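Local coordinates for protein arsenate Reductase (Corynebacterium glutamicum, PDB 3T38) that reduces arsenate to arsenite in a thioredoxin-dependent reaction, using a low molecular weight tyrosine phosphatase fold, at residues V81-F86 with S109-S114. Numbering follows the deposited sequence.
Sequences VPQVLF and SVEVRS
R113, E111 and Q83 meet on one face of two parallel strands, with the amide of Q83 bonded to both the guanidinium and the carboxylate. Q83 OE1 accepts a bond from R113 NH1 at 3.0 Å, lying at the guanidinium edge, and a weak one from NH2. At its other end the amide donates through NE2, firmly to V81 O at 2.9 Å and weakly to E111 OE2 at 3.3 Å. A bend at chi2 (-90°) folds the Q83 chain back so that NE2 reaches the carbonyl of V81, whose CG2 packs on E111 CG. The stronger partner of E111 OE2 is H68, and a water accepts from R113 NH1 and donates a weak bond to V84 O.

P82 O, E111 O, V84 O and R113 O accept backbone bonds from the facing strand. The opposite face is apolar where V112 CG1 meets the edge of the F86 ring, 3.4 Å from CE1, under helix 94-106. This pairing closes the beta-alpha-beta crossover of the phosphatase fold. With both amide ends engaged, the flip of Q83 is fixed, and its carbonyl probably helps to stabilise the buried charge of R113, which has D65 as a long, weak ion-pair partner.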
loop_
_atom_site.group_PDB
_atom_site.type_symbol
_atom_site.label_atom_id
_atom_site.label_comp_id
_atom_site.label_asym_id
_atom_site.label_seq_id
_atom_site.Cartn_x
_atom_site.Cartn_y
_atom_site.Cartn_z
ATOM N N VAL A 81 21.913 9.187 11.116
ATOM C CA VAL A 81 21.883 10.550 10.610
ATOM C C VAL A 81 20.403 10.984 10.602
ATOM O O VAL A 81 19.517 10.138 10.677
ATOM C CB VAL A 81 22.543 10.574 9.182
ATOM C CG1 VAL A 81 24.073 10.252 9.294
ATOM C CG2 VAL A 81 21.885 9.551 8.256
ATOM N N PRO A 82 20.127 12.291 10.538
ATOM C CA PRO A 82 18.744 12.763 10.319
ATOM C C PRO A 82 18.083 12.081 9.147
ATOM O O PRO A 82 18.729 11.819 8.144
ATOM C CB PRO A 82 18.915 14.255 9.997
ATOM C CG PRO A 82 20.226 14.628 10.707
ATOM C CD PRO A 82 21.101 13.396 10.624
ATOM N N GLN A 83 16.799 11.819 9.291
ATOM C CA GLN A 83 15.990 11.082 8.336
ATOM C C GLN A 83 14.901 12.028 7.849
ATOM O O GLN A 83 14.130 12.565 8.633
ATOM C CB GLN A 83 15.369 9.911 9.042
ATOM C CG GLN A 83 16.373 9.071 9.989
ATOM C CD GLN A 83 17.066 7.938 9.213
ATOM O OE1 GLN A 83 16.407 7.152 8.527
ATOM N NE2 GLN A 83 18.369 7.870 9.295
ATOM N N VAL A 84 14.825 12.255 6.544
ATOM C CA VAL A 84 13.858 13.212 5.991
ATOM C C VAL A 84 12.969 12.525 4.970
ATOM O O VAL A 84 13.443 11.660 4.203
ATOM C CB VAL A 84 14.608 14.337 5.333
ATOM C CG1 VAL A 84 13.664 15.358 4.707
ATOM C CG2 VAL A 84 15.595 14.994 6.339
ATOM N N LEU A 85 11.671 12.885 4.972
ATOM C CA LEU A 85 10.728 12.325 4.080
ATOM C C LEU A 85 9.953 13.432 3.327
ATOM O O LEU A 85 9.400 14.341 3.960
ATOM C CB LEU A 85 9.753 11.446 4.872
ATOM C CG LEU A 85 8.543 10.987 4.017
ATOM C CD1 LEU A 85 8.876 9.915 2.975
ATOM C CD2 LEU A 85 7.369 10.544 4.815
ATOM N N PHE A 86 9.875 13.331 1.993
ATOM C CA PHE A 86 9.033 14.241 1.178
ATOM C C PHE A 86 7.849 13.456 0.620
ATOM O O PHE A 86 8.021 12.298 0.225
ATOM C CB PHE A 86 9.822 14.894 0.027
ATOM C CG PHE A 86 11.010 15.684 0.503
ATOM C CD1 PHE A 86 12.268 15.047 0.700
ATOM C CD2 PHE A 86 10.874 17.038 0.842
ATOM C CE1 PHE A 86 13.388 15.791 1.173
ATOM C CE2 PHE A 86 12.001 17.797 1.316
ATOM C CZ PHE A 86 13.233 17.175 1.500
ATOM N N SER A 109 25.255 12.655 5.021
ATOM C CA SER A 109 24.797 13.365 6.238
ATOM C C SER A 109 23.315 13.266 6.530
ATOM O O SER A 109 22.927 13.561 7.640
ATOM C CB SER A 109 25.165 14.837 6.203
ATOM O OG SER A 109 26.489 14.952 5.824
ATOM N N VAL A 110 22.478 12.908 5.543
ATOM C CA VAL A 110 21.083 12.591 5.849
ATOM C C VAL A 110 20.621 11.316 5.085
ATOM O O VAL A 110 21.253 10.909 4.074
ATOM C CB VAL A 110 20.093 13.844 5.708
ATOM C CG1 VAL A 110 20.643 15.089 6.434
ATOM C CG2 VAL A 110 19.893 14.226 4.336
ATOM N N GLU A 111 19.594 10.644 5.601
ATOM C CA GLU A 111 18.867 9.667 4.833
ATOM C C GLU A 111 17.594 10.308 4.282
ATOM O O GLU A 111 16.788 10.779 5.031
ATOM C CB GLU A 111 18.556 8.414 5.659
ATOM C CG GLU A 111 19.830 7.815 6.246
ATOM C CD GLU A 111 19.790 6.286 6.299
ATOM O OE1 GLU A 111 19.499 5.668 5.239
ATOM O OE2 GLU A 111 20.034 5.724 7.397
ATOM N N VAL A 112 17.421 10.340 2.970
ATOM C CA VAL A 112 16.256 11.060 2.420
ATOM C C VAL A 112 15.327 10.049 1.761
ATOM O O VAL A 112 15.798 9.187 1.050
ATOM C CB VAL A 112 16.683 12.136 1.395
ATOM C CG1 VAL A 112 15.486 13.153 1.133
ATOM C CG2 VAL A 112 17.931 12.953 1.897
ATOM N N ARG A 113 13.999 10.200 1.945
ATOM C CA ARG A 113 12.998 9.344 1.327
ATOM C C ARG A 113 11.934 10.145 0.679
ATOM O O ARG A 113 11.691 11.316 1.045
ATOM C CB ARG A 113 12.365 8.494 2.377
ATOM C CG ARG A 113 13.408 7.783 3.174
ATOM C CD ARG A 113 12.809 6.648 3.980
ATOM N NE ARG A 113 13.832 5.764 4.568
ATOM C CZ ARG A 113 14.435 5.963 5.736
ATOM N NH1 ARG A 113 14.220 7.085 6.424
ATOM N NH2 ARG A 113 15.307 5.054 6.205
ATOM N N SER A 114 11.272 9.533 -0.302
ATOM C CA SER A 114 10.029 10.139 -0.819
ATOM C C SER A 114 8.880 9.139 -1.008
ATOM O O SER A 114 9.097 7.942 -0.989
ATOM C CB SER A 114 10.302 10.861 -2.150
ATOM O OG SER A 114 10.879 9.997 -3.141
HETATM O O HOH W 1 12.676 9.525 5.971
#